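Local coordinates for protein ATP-citrate lyase beta-subunit (Chlorobium limicola, PDB 6HXJ) that probably takes part in the ATP-dependent cleavage of citrate by coenzyme A, which yields acetyl-CoA and oxaloacetate, as one subunit of ATP-citrate lyase, at residues Pro19-Val24 and Ala202-Val207; Leu264-Gly269 and Ala289-Asp294; Gly320-Phe325 and Pro360-Gly365; Trp354-Gly359 and Thr389-Leu394. All coordinates share one frame; numbering follows the deposited sequence.

Contact 1 of 4, residues Pro19-Val24 and Ala202-Val207; sequences PVPNYV and AALDAV
The carbonyl of Pro-19 meets the backbone of Ala-202 and Ala-203, and one hydrogen bond joins the two segments. Ala-203 N donates to Pro-19 O over 2.7 Å, with an angle of 145° at the hydrogen. The same oxygen also receives a CA-H...O contact from Ala-202, whose CA lies 3.5 Å from Pro-19 O; two successive residues of 202-207 thus converge on a single acceptor.

Van der Waals contacts accompany this bond. The side of the Pro-19 ring lies along the Ala-202 backbone, with Pro-19 CB 3.8 Å from Ala-202 N. Val-20 places CG1 anti to its carbonyl carbon (chi1 -65°), and this branch approaches Ala-203 CB at 4.2 Å. Pro-21 turns the CD side of its ring to the second segment: CD is 4.2 Å from Ala-202 CB and also abuts the carbonyl of Ala-203. The adjoining ring atom, Pro-21 CG, marginally reaches Leu-204 CD1.

The contact belongs to the ATP-grasp part of the chain. Segment 19-24 leads from helix 6-15 into strand 23-25 of a small antiparallel sheet; Val-24 is hydrogen-bonded to Ile-95 there, and Asn-22, just before the strand, to Glu-97. Segment 202-207 runs through the break in strand 200-210 of the larger antiparallel sheet, beside strand 184-195, and Phe-13 of helix 6-15 packs on both Val-20 and Ala-206.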
loop_
_atom_site.group_PDB
_atom_site.type_symbol
_atom_site.label_atom_id
_atom_site.label_comp_id
_atom_site.label_asym_id
_atom_site.label_seq_id
_atom_site.Cartn_x
_atom_site.Cartn_y
_atom_site.Cartn_z
ATOM N N PRO A 19 -64.404 31.483 -17.318
ATOM C CA PRO A 19 -64.626 32.485 -18.365
ATOM C C PRO A 19 -63.848 33.771 -18.146
ATOM O O PRO A 19 -64.045 34.433 -17.140
ATOM C CB PRO A 19 -66.132 32.698 -18.296
ATOM C CG PRO A 19 -66.679 31.420 -17.774
ATOM C CD PRO A 19 -65.685 30.998 -16.759
ATOM N N VAL A 20 -62.907 34.073 -19.034
ATOM C CA VAL A 20 -62.080 35.273 -18.914
ATOM C C VAL A 20 -61.994 35.988 -20.263
ATOM O O VAL A 20 -61.849 35.320 -21.294
ATOM C CB VAL A 20 -60.661 34.981 -18.338
ATOM C CG1 VAL A 20 -60.725 34.474 -16.906
ATOM C CG2 VAL A 20 -59.893 34.015 -19.221
ATOM N N PRO A 21 -62.028 37.339 -20.274
ATOM C CA PRO A 21 -61.886 38.065 -21.533
ATOM C C PRO A 21 -60.496 37.876 -22.121
ATOM O O PRO A 21 -59.520 37.729 -21.377
ATOM C CB PRO A 21 -62.099 39.518 -21.115
ATOM C CG PRO A 21 -61.721 39.568 -19.699
ATOM C CD PRO A 21 -62.166 38.271 -19.142
ATOM N N ASN A 22 -60.416 37.866 -23.457
ATOM C CA ASN A 22 -59.143 37.728 -24.149
ATOM C C ASN A 22 -58.275 38.899 -23.743
ATOM O O ASN A 22 -58.739 40.037 -23.714
ATOM C CB ASN A 22 -59.329 37.668 -25.660
ATOM C CG ASN A 22 -60.140 36.482 -26.132
ATOM O OD1 ASN A 22 -60.057 35.375 -25.586
ATOM N ND2 ASN A 22 -60.972 36.694 -27.147
ATOM N N TYR A 23 -57.049 38.607 -23.340
ATOM C CA TYR A 23 -56.138 39.626 -22.861
ATOM C C TYR A 23 -54.742 39.371 -23.375
ATOM O O TYR A 23 -54.406 38.256 -23.783
ATOM C CB TYR A 23 -56.148 39.649 -21.311
ATOM C CG TYR A 23 -55.507 38.432 -20.674
ATOM C CD1 TYR A 23 -54.128 38.272 -20.667
ATOM C CD2 TYR A 23 -56.284 37.404 -20.150
ATOM C CE1 TYR A 23 -53.536 37.121 -20.147
ATOM C CE2 TYR A 23 -55.702 36.263 -19.597
ATOM C CZ TYR A 23 -54.325 36.136 -19.576
ATOM O OH TYR A 23 -53.757 35.001 -19.052
ATOM N N VAL A 24 -53.924 40.415 -23.334
ATOM C CA VAL A 24 -52.523 40.394 -23.748
ATOM C C VAL A 24 -51.728 41.306 -22.831
ATOM O O VAL A 24 -52.183 42.396 -22.479
ATOM C CB VAL A 24 -52.281 40.710 -25.254
ATOM C CG1 VAL A 24 -52.529 39.486 -26.131
ATOM C CG2 VAL A 24 -53.095 41.920 -25.738
ATOM N N ALA A 202 -67.861 36.033 -18.500
ATOM C CA ALA A 202 -66.504 36.581 -18.415
ATOM C C ALA A 202 -66.242 37.172 -17.040
ATOM O O ALA A 202 -67.059 37.924 -16.507
ATOM C CB ALA A 202 -66.266 37.644 -19.482
ATOM N N ALA A 203 -65.078 36.840 -16.476
ATOM C CA ALA A 203 -64.591 37.360 -15.202
ATOM C C ALA A 203 -63.873 38.647 -15.549
ATOM O O ALA A 203 -62.783 38.598 -16.127
ATOM C CB ALA A 203 -63.624 36.376 -14.572
ATOM N N LEU A 204 -64.517 39.793 -15.301
ATOM C CA LEU A 204 -63.940 41.077 -15.683
ATOM C C LEU A 204 -62.808 41.551 -14.756
ATOM O O LEU A 204 -61.726 41.850 -15.275
ATOM C CB LEU A 204 -65.027 42.139 -15.861
ATOM C CG LEU A 204 -65.338 42.570 -17.294
ATOM C CD1 LEU A 204 -65.565 41.382 -18.231
ATOM C CD2 LEU A 204 -66.505 43.512 -17.320
ATOM N N ASP A 205 -63.031 41.612 -13.409
ATOM C CA ASP A 205 -62.002 42.046 -12.442
ATOM C C ASP A 205 -61.603 40.894 -11.560
ATOM O O ASP A 205 -62.385 40.455 -10.716
ATOM C CB ASP A 205 -62.453 43.245 -11.581
ATOM C CG ASP A 205 -62.672 44.555 -12.327
ATOM O OD1 ASP A 205 -61.754 44.979 -13.079
ATOM O OD2 ASP A 205 -63.726 45.200 -12.103
ATOM N N ALA A 206 -60.367 40.416 -11.736
ATOM C CA ALA A 206 -59.837 39.271 -11.005
ATOM C C ALA A 206 -58.821 39.657 -9.934
ATOM O O ALA A 206 -57.676 40.014 -10.257
ATOM C CB ALA A 206 -59.216 38.286 -11.984
ATOM N N VAL A 207 -59.242 39.551 -8.652
ATOM C CA VAL A 207 -58.398 39.826 -7.474
ATOM C C VAL A 207 -57.983 38.481 -6.830
ATOM O O VAL A 207 -58.767 37.887 -6.103
ATOM C CB VAL A 207 -59.087 40.776 -6.452
ATOM C CG1 VAL A 207 -58.111 41.205 -5.364
ATOM C CG2 VAL A 207 -59.680 42.005 -7.134
#

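Contact 2 of 4, residues Leu264-Gly269 and Ala289-Asp294; sequences LTAGGG and AEYSGD
Ala-266 sets its methyl group over one face of the Tyr-291 ring, a CH-pi contact with CB 4.0 Å from the ring centroid and 29° off the normal. Tyr-291 takes chi1 73°, which puts CG between its backbone N and carbonyl carbon and brings the ring against Ala-266 of the neighbouring strand. Leu-264 meets the CE2 and CD2 side of the ring: the two side chains cross obliquely, with CD1 4.0 Å from Tyr-291 CE2, while Leu-264 O lies at the ring edge.

Glu-290 belongs to the other face of the sheet, where its CG lies 3.5 Å from Gly-268 N. OE1 accepts from Ser-292 OG at 3.2 Å, on its anti side but tilted out of the carboxylate plane; Ser-250 OG is a second partner.

Gly-267 N donates to Tyr-291 O at 2.9 Å; the bond from Tyr-291 N to Thr-265 O is weak. Gly-267, with positive phi, is the N-cap of helix 268-280.

Parallel strands joined through a helix, with a glycine-rich turn at its start, make this a beta-alpha-beta crossover of the citrate-binding region. At its end, Gly-293 N hydrogen-bonds a citrate anion, probably acquired from the crystallisation liquor, and the side chain of Ser-292 comes within about 3 Å of it (nearest atoms).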
loop_
_atom_site.group_PDB
_atom_site.type_symbol
_atom_site.label_atom_id
_atom_site.label_comp_id
_atom_site.label_asym_id
_atom_site.label_seq_id
_atom_site.Cartn_x
_atom_site.Cartn_y
_atom_site.Cartn_z
ATOM N N LEU A 264 -32.625 48.822 13.951
ATOM C CA LEU A 264 -31.775 47.701 13.552
ATOM C C LEU A 264 -32.049 46.611 14.606
ATOM O O LEU A 264 -31.213 46.269 15.447
ATOM C CB LEU A 264 -30.280 48.116 13.482
ATOM C CG LEU A 264 -29.205 47.025 13.181
ATOM C CD1 LEU A 264 -29.524 46.202 11.943
ATOM C CD2 LEU A 264 -27.824 47.626 13.092
ATOM N N THR A 265 -33.272 46.109 14.585
ATOM C CA THR A 265 -33.744 45.184 15.604
ATOM C C THR A 265 -33.840 43.708 15.136
ATOM O O THR A 265 -34.091 43.397 13.962
ATOM C CB THR A 265 -35.063 45.718 16.186
ATOM O OG1 THR A 265 -35.963 45.926 15.096
ATOM C CG2 THR A 265 -34.871 47.062 16.927
ATOM N N ALA A 266 -33.629 42.811 16.101
ATOM C CA ALA A 266 -33.641 41.369 15.911
ATOM C C ALA A 266 -35.022 40.741 16.177
ATOM O O ALA A 266 -35.608 40.944 17.252
ATOM C CB ALA A 266 -32.611 40.743 16.822
ATOM N N GLY A 267 -35.509 39.973 15.188
ATOM C CA GLY A 267 -36.800 39.296 15.230
ATOM C C GLY A 267 -37.961 40.191 14.839
ATOM O O GLY A 267 -37.997 41.367 15.216
ATOM N N GLY A 268 -38.916 39.629 14.102
ATOM C CA GLY A 268 -40.115 40.324 13.644
ATOM C C GLY A 268 -41.010 40.840 14.762
ATOM O O GLY A 268 -41.459 41.992 14.706
ATOM N N GLY A 269 -41.233 40.005 15.789
ATOM C CA GLY A 269 -42.020 40.345 16.965
ATOM C C GLY A 269 -41.439 41.502 17.754
ATOM O O GLY A 269 -42.154 42.459 18.068
ATOM N N ALA A 289 -36.593 47.445 10.094
ATOM C CA ALA A 289 -35.551 46.475 9.794
ATOM C C ALA A 289 -35.650 45.326 10.755
ATOM O O ALA A 289 -35.672 45.513 11.974
ATOM C CB ALA A 289 -34.166 47.114 9.867
ATOM N N GLU A 290 -35.711 44.127 10.204
ATOM C CA GLU A 290 -35.769 42.890 10.961
ATOM C C GLU A 290 -34.641 41.979 10.463
ATOM O O GLU A 290 -34.347 41.950 9.274
ATOM C CB GLU A 290 -37.142 42.243 10.710
ATOM C CG GLU A 290 -37.321 40.830 11.233
ATOM C CD GLU A 290 -38.110 39.919 10.312
ATOM O OE1 GLU A 290 -37.600 38.818 10.003
ATOM O OE2 GLU A 290 -39.226 40.304 9.891
ATOM N N TYR A 291 -34.005 41.260 11.382
ATOM C CA TYR A 291 -33.016 40.197 11.130
ATOM C C TYR A 291 -33.240 39.027 12.140
ATOM O O TYR A 291 -33.329 39.254 13.349
ATOM C CB TYR A 291 -31.560 40.697 11.049
ATOM C CG TYR A 291 -30.933 41.097 12.370
ATOM C CD1 TYR A 291 -30.392 40.139 13.229
ATOM C CD2 TYR A 291 -30.841 42.437 12.745
ATOM C CE1 TYR A 291 -29.843 40.498 14.463
ATOM C CE2 TYR A 291 -30.277 42.809 13.967
ATOM C CZ TYR A 291 -29.787 41.835 14.827
ATOM O OH TYR A 291 -29.222 42.187 16.030
ATOM N N SER A 292 -33.470 37.822 11.648
ATOM C CA SER A 292 -33.786 36.710 12.527
ATOM C C SER A 292 -33.297 35.389 11.944
ATOM O O SER A 292 -32.801 35.341 10.821
ATOM C CB SER A 292 -35.299 36.660 12.783
ATOM O OG SER A 292 -36.041 36.553 11.580
ATOM N N GLY A 293 -33.452 34.325 12.717
ATOM C CA GLY A 293 -33.120 32.966 12.316
ATOM C C GLY A 293 -31.643 32.719 12.127
ATOM O O GLY A 293 -31.259 31.974 11.218
ATOM N N ASP A 294 -30.810 33.338 13.005
ATOM C CA ASP A 294 -29.332 33.275 12.980
ATOM C C ASP A 294 -28.797 33.598 11.566
ATOM O O ASP A 294 -28.294 32.707 10.866
ATOM C CB ASP A 294 -28.788 31.930 13.542
ATOM C CG ASP A 294 -27.343 31.965 14.049
ATOM O OD1 ASP A 294 -26.741 33.086 14.099
ATOM O OD2 ASP A 294 -26.820 30.881 14.428
#

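Contact 3 of 4, residues Gly320-Phe325 and Pro360-Gly365; sequences GAIANF and PNEAQG
The Pro-360 ring overlaps the backbone of residues 323-325, presenting its CD and CG atoms to that backbone. Both segments belong to the mixed sheet and flanking helices of the alpha/beta, succinyl-CoA-synthetase-like citrate-binding region. Segment 320-325 is a loop between strand 315-318 and helix 328-344; segment 360-365 follows strand 352-356 through a short turn into helix 362-371.

At one corner of the ring, CD sits 3.4 Å from Ala-323 O and 3.8 Å from Ala-323 CB, so the alanine meets it with both its carbonyl and its methyl. The next corner, CG, reaches Asn-324 O at 3.9 Å and Phe-325 CA at 4.1 Å. No hydrogen bond crosses between the segments, and the contact rests on van der Waals packing.

The Asn-324 and Phe-325 side chains leave the proline side of the loop. Asn-324 OD1 hydrogen-bonds the backbone of another protein's chain, while coenzyme A touches Phe-325. The backbone nitrogens of both residues hydrogen-bond a citrate anion, probably from the crystallisation liquor, so the proline packs against the loop that holds this ligand.

Asn-361 occupies the N-cap position, although its side chain makes no capping bond; Gln-364 NE2 reaches its OD1 only weakly. In the first turn, Glu-362 forms a salt bridge with Arg-384, and its OE1 also accepts from Gly-359 N. This same oxygen lies 4.4 Å from Ile-322 CG2.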
loop_
_atom_site.group_PDB
_atom_site.type_symbol
_atom_site.label_atom_id
_atom_site.label_comp_id
_atom_site.label_asym_id
_atom_site.label_seq_id
_atom_site.Cartn_x
_atom_site.Cartn_y
_atom_site.Cartn_z
ATOM N N GLY A 320 -33.611 44.145 20.538
ATOM C CA GLY A 320 -34.097 42.799 20.360
ATOM C C GLY A 320 -34.405 42.179 21.693
ATOM O O GLY A 320 -34.089 42.731 22.757
ATOM N N ALA A 321 -35.033 41.011 21.637
ATOM C CA ALA A 321 -35.378 40.257 22.832
ATOM C C ALA A 321 -34.181 39.381 23.201
ATOM O O ALA A 321 -33.053 39.662 22.768
ATOM C CB ALA A 321 -36.608 39.403 22.559
ATOM N N ILE A 322 -34.406 38.321 23.977
ATOM C CA ILE A 322 -33.328 37.386 24.291
ATOM C C ILE A 322 -33.433 36.253 23.240
ATOM O O ILE A 322 -34.445 35.555 23.183
ATOM C CB ILE A 322 -33.408 36.962 25.777
ATOM C CG1 ILE A 322 -33.228 38.230 26.662
ATOM C CG2 ILE A 322 -32.367 35.892 26.109
ATOM C CD1 ILE A 322 -33.833 38.186 27.885
ATOM N N ALA A 323 -32.453 36.174 22.325
ATOM C CA ALA A 323 -32.421 35.177 21.261
ATOM C C ALA A 323 -32.376 33.779 21.828
ATOM O O ALA A 323 -31.808 33.561 22.905
ATOM C CB ALA A 323 -31.228 35.411 20.358
ATOM N N ASN A 324 -33.043 32.846 21.138
ATOM C CA ASN A 324 -33.092 31.427 21.521
ATOM C C ASN A 324 -31.977 30.692 20.808
ATOM O O ASN A 324 -31.469 29.720 21.361
ATOM C CB ASN A 324 -34.455 30.758 21.202
ATOM C CG ASN A 324 -35.646 31.320 21.946
ATOM O OD1 ASN A 324 -35.924 30.964 23.105
ATOM N ND2 ASN A 324 -36.414 32.165 21.268
ATOM N N PHE A 325 -31.608 31.112 19.578
ATOM C CA PHE A 325 -30.564 30.393 18.817
ATOM C C PHE A 325 -29.655 31.309 18.004
ATOM O O PHE A 325 -28.588 30.859 17.596
ATOM C CB PHE A 325 -31.140 29.236 17.930
ATOM C CG PHE A 325 -32.086 29.636 16.817
ATOM C CD1 PHE A 325 -33.451 29.811 17.064
ATOM C CD2 PHE A 325 -31.615 29.862 15.528
ATOM C CE1 PHE A 325 -34.322 30.227 16.048
ATOM C CE2 PHE A 325 -32.489 30.274 14.513
ATOM C CZ PHE A 325 -33.838 30.453 14.780
ATOM N N PRO A 360 -27.675 33.730 22.802
ATOM C CA PRO A 360 -26.428 32.954 22.910
ATOM C C PRO A 360 -25.200 33.794 22.584
ATOM O O PRO A 360 -25.192 34.507 21.574
ATOM C CB PRO A 360 -26.643 31.789 21.936
ATOM C CG PRO A 360 -28.113 31.640 21.862
ATOM C CD PRO A 360 -28.631 33.057 21.906
ATOM N N ASN A 361 -24.209 33.778 23.519
ATOM C CA ASN A 361 -22.949 34.528 23.494
ATOM C C ASN A 361 -23.174 36.038 23.611
ATOM O O ASN A 361 -22.455 36.821 22.987
ATOM C CB ASN A 361 -22.079 34.157 22.288
ATOM C CG ASN A 361 -21.554 32.757 22.394
ATOM O OD1 ASN A 361 -20.736 32.437 23.260
ATOM N ND2 ASN A 361 -22.033 31.878 21.530
ATOM N N GLU A 362 -24.141 36.441 24.475
ATOM C CA GLU A 362 -24.469 37.853 24.722
ATOM C C GLU A 362 -23.336 38.583 25.431
ATOM O O GLU A 362 -23.100 39.735 25.097
ATOM C CB GLU A 362 -25.833 38.080 25.425
ATOM C CG GLU A 362 -25.988 37.431 26.794
ATOM C CD GLU A 362 -27.386 37.551 27.380
ATOM O OE1 GLU A 362 -28.153 36.563 27.286
ATOM O OE2 GLU A 362 -27.724 38.636 27.911
ATOM N N ALA A 363 -22.599 37.922 26.341
ATOM C CA ALA A 363 -21.470 38.530 27.050
ATOM C C ALA A 363 -20.399 39.023 26.075
ATOM O O ALA A 363 -20.082 40.218 26.064
ATOM C CB ALA A 363 -20.881 37.530 28.037
ATOM N N GLN A 364 -19.922 38.107 25.205
ATOM C CA GLN A 364 -18.912 38.369 24.175
ATOM C C GLN A 364 -19.346 39.423 23.149
ATOM O O GLN A 364 -18.560 40.316 22.868
ATOM C CB GLN A 364 -18.474 37.084 23.463
ATOM C CG GLN A 364 -17.805 36.050 24.358
ATOM C CD GLN A 364 -18.707 34.876 24.623
ATOM O OE1 GLN A 364 -19.806 35.003 25.193
ATOM N NE2 GLN A 364 -18.245 33.696 24.222
ATOM N N GLY A 365 -20.556 39.317 22.589
ATOM C CA GLY A 365 -21.065 40.279 21.613
ATOM C C GLY A 365 -21.287 41.658 22.209
ATOM O O GLY A 365 -20.949 42.665 21.570
#

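Contact 4 of 4, residues Trp354-Gly359 and Thr389-Leu394; sequences WVRRGG and TDIVDL
Trp-354 and Ile-391 mark the closest approach of the two backbones, with their CA atoms 6.6 Å apart. Strand 352-356 ends in the first segment, and helix 391-397 begins in the second and lies over one side of the sheet. Residues Trp-354 and Arg-356, alternating along the strand, direct their CB atoms at the helix, whereas Val-355 points from it.

Ile-391 fits between these two residues. With chi1 51°, its CG1 stands between the backbone N and carbonyl carbon, and CD1 at the end of this branch lies 3.8 Å from Arg-356 CB and 4.2 Å from Trp-354 CB. The CG2 branch also meets Arg-356 CB, at 3.9 Å.

One turn later, Leu-394 meets the Trp-354 indole: its carbonyl carbon lies over one face, 3.8 Å above the plane and toward the rim, and its CB is 3.7 Å from Trp-354 CZ3. The indole also stacks with His-380 of strand 378-382.

Across the two segments there is no hydrogen bond: even the arginine contributes its aliphatic CB. The Arg-356 chain bends at chi2 (-88°), carrying the guanidinium off to the carbonyls of Gly-320, Arg-384 and Met-386 and to an acidic side chain of another protein's chain. The chemistry is therefore divided, with hydrocarbon joining helix to strand while the buried charge is met by several oxygens, which should fix the rotation of the guanidinium.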
loop_
_atom_site.group_PDB
_atom_site.type_symbol
_atom_site.label_atom_id
_atom_site.label_comp_id
_atom_site.label_asym_id
_atom_site.label_seq_id
_atom_site.Cartn_x
_atom_site.Cartn_y
_atom_site.Cartn_z
ATOM N N TRP A 354 -28.015 53.031 20.388
ATOM C CA TRP A 354 -28.636 52.441 21.581
ATOM C C TRP A 354 -28.721 50.935 21.395
ATOM O O TRP A 354 -29.397 50.459 20.481
ATOM C CB TRP A 354 -30.025 53.054 21.842
ATOM C CG TRP A 354 -30.013 54.551 21.949
ATOM C CD1 TRP A 354 -30.156 55.455 20.934
ATOM C CD2 TRP A 354 -29.783 55.312 23.134
ATOM N NE1 TRP A 354 -30.060 56.734 21.421
ATOM C CE2 TRP A 354 -29.838 56.679 22.772
ATOM C CE3 TRP A 354 -29.579 54.972 24.486
ATOM C CZ2 TRP A 354 -29.679 57.709 23.709
ATOM C CZ3 TRP A 354 -29.419 55.990 25.414
ATOM C CH2 TRP A 354 -29.472 57.342 25.024
ATOM N N VAL A 355 -27.997 50.191 22.234
ATOM C CA VAL A 355 -27.924 48.740 22.169
ATOM C C VAL A 355 -28.582 48.107 23.396
ATOM O O VAL A 355 -28.292 48.497 24.531
ATOM C CB VAL A 355 -26.457 48.239 21.963
ATOM C CG1 VAL A 355 -26.396 46.724 21.792
ATOM C CG2 VAL A 355 -25.808 48.917 20.771
ATOM N N ARG A 356 -29.475 47.146 23.152
ATOM C CA ARG A 356 -30.121 46.325 24.181
ATOM C C ARG A 356 -30.352 44.969 23.540
ATOM O O ARG A 356 -31.086 44.866 22.552
ATOM C CB ARG A 356 -31.428 46.940 24.734
ATOM C CG ARG A 356 -31.975 46.231 25.973
ATOM C CD ARG A 356 -32.881 45.072 25.599
ATOM N NE ARG A 356 -33.423 44.391 26.770
ATOM C CZ ARG A 356 -33.997 43.196 26.744
ATOM N NH1 ARG A 356 -34.097 42.520 25.600
ATOM N NH2 ARG A 356 -34.461 42.655 27.862
ATOM N N ARG A 357 -29.709 43.936 24.074
ATOM C CA ARG A 357 -29.794 42.612 23.501
ATOM C C ARG A 357 -29.488 41.494 24.522
ATOM O O ARG A 357 -28.815 41.701 25.537
ATOM C CB ARG A 357 -28.852 42.534 22.282
ATOM C CG ARG A 357 -28.923 41.274 21.415
ATOM C CD ARG A 357 -30.242 41.081 20.698
ATOM N NE ARG A 357 -30.131 40.069 19.645
ATOM C CZ ARG A 357 -31.037 39.125 19.401
ATOM N NH1 ARG A 357 -32.144 39.048 20.136
ATOM N NH2 ARG A 357 -30.851 38.254 18.411
ATOM N N GLY A 358 -30.018 40.315 24.220
ATOM C CA GLY A 358 -29.790 39.060 24.926
ATOM C C GLY A 358 -29.753 37.920 23.927
ATOM O O GLY A 358 -30.230 38.080 22.795
ATOM N N GLY A 359 -29.169 36.794 24.304
ATOM C CA GLY A 359 -29.102 35.647 23.404
ATOM C C GLY A 359 -27.805 34.882 23.489
ATOM O O GLY A 359 -26.906 35.295 24.214
ATOM N N THR A 389 -37.996 47.635 25.224
ATOM C CA THR A 389 -38.330 48.860 24.492
ATOM C C THR A 389 -38.055 50.115 25.330
ATOM O O THR A 389 -38.434 51.211 24.898
ATOM C CB THR A 389 -39.778 48.822 23.984
ATOM O OG1 THR A 389 -40.631 48.483 25.074
ATOM C CG2 THR A 389 -39.980 47.828 22.842
ATOM N N ASP A 390 -37.389 49.990 26.503
ATOM C CA ASP A 390 -37.128 51.169 27.340
ATOM C C ASP A 390 -35.906 51.955 26.884
ATOM O O ASP A 390 -35.700 53.064 27.372
ATOM C CB ASP A 390 -37.088 50.846 28.827
ATOM C CG ASP A 390 -38.472 50.669 29.441
ATOM O OD1 ASP A 390 -39.477 50.648 28.673
ATOM O OD2 ASP A 390 -38.560 50.576 30.689
ATOM N N ILE A 391 -35.157 51.451 25.884
ATOM C CA ILE A 391 -34.052 52.212 25.285
ATOM C C ILE A 391 -34.614 53.307 24.379
ATOM O O ILE A 391 -33.959 54.327 24.192
ATOM C CB ILE A 391 -32.974 51.349 24.580
ATOM C CG1 ILE A 391 -33.582 50.348 23.561
ATOM C CG2 ILE A 391 -32.084 50.660 25.617
ATOM C CD1 ILE A 391 -32.584 49.757 22.545
ATOM N N VAL A 392 -35.855 53.119 23.870
ATOM C CA VAL A 392 -36.580 54.082 23.037
ATOM C C VAL A 392 -36.859 55.353 23.863
ATOM O O VAL A 392 -36.775 56.454 23.329
ATOM C CB VAL A 392 -37.868 53.436 22.441
ATOM C CG1 VAL A 392 -38.820 54.469 21.857
ATOM C CG2 VAL A 392 -37.532 52.361 21.411
ATOM N N ASP A 393 -37.107 55.198 25.172
ATOM C CA ASP A 393 -37.368 56.322 26.083
ATOM C C ASP A 393 -36.097 57.138 26.275
ATOM O O ASP A 393 -36.107 58.358 26.079
ATOM C CB ASP A 393 -37.907 55.826 27.442
ATOM C CG ASP A 393 -39.132 54.892 27.425
ATOM O OD1 ASP A 393 -39.689 54.643 26.323
ATOM O OD2 ASP A 393 -39.525 54.401 28.515
ATOM N N LEU A 394 -34.994 56.435 26.581
ATOM C CA LEU A 394 -33.663 56.993 26.784
ATOM C C LEU A 394 -33.192 57.766 25.551
ATOM O O LEU A 394 -32.514 58.793 25.684
ATOM C CB LEU A 394 -32.687 55.866 27.127
ATOM C CG LEU A 394 -32.515 55.579 28.617
ATOM C CD1 LEU A 394 -33.765 54.975 29.254
ATOM C CD2 LEU A 394 -31.370 54.663 28.839
#

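In the fold
From the N terminus, contact 1 closes a long loop within the ATP-grasp part, joining the approach to strand 23-25 to strand 200-210. The other three lie in the citrate-binding region; the centres of contacts 1 and 2 are about 40 Å apart. Contact 2 closes a short loop round helix 268-280 before contact 3 opens. Contacts 3 and 4 then cross, their segments alternating as 320-325, 354-359, 360-365 and 389-394. Arg-357, in segment 354-359, ties the cluster together: its guanidinium packs on Ala-266 of contact 2, and its NH1 probably hydrogen-bonds Ala-321 O of contact 3. Phe-325 of contact 3 packs on Gly-293 of contact 2, bringing neighbouring loops of one sheet together around the citrate anion.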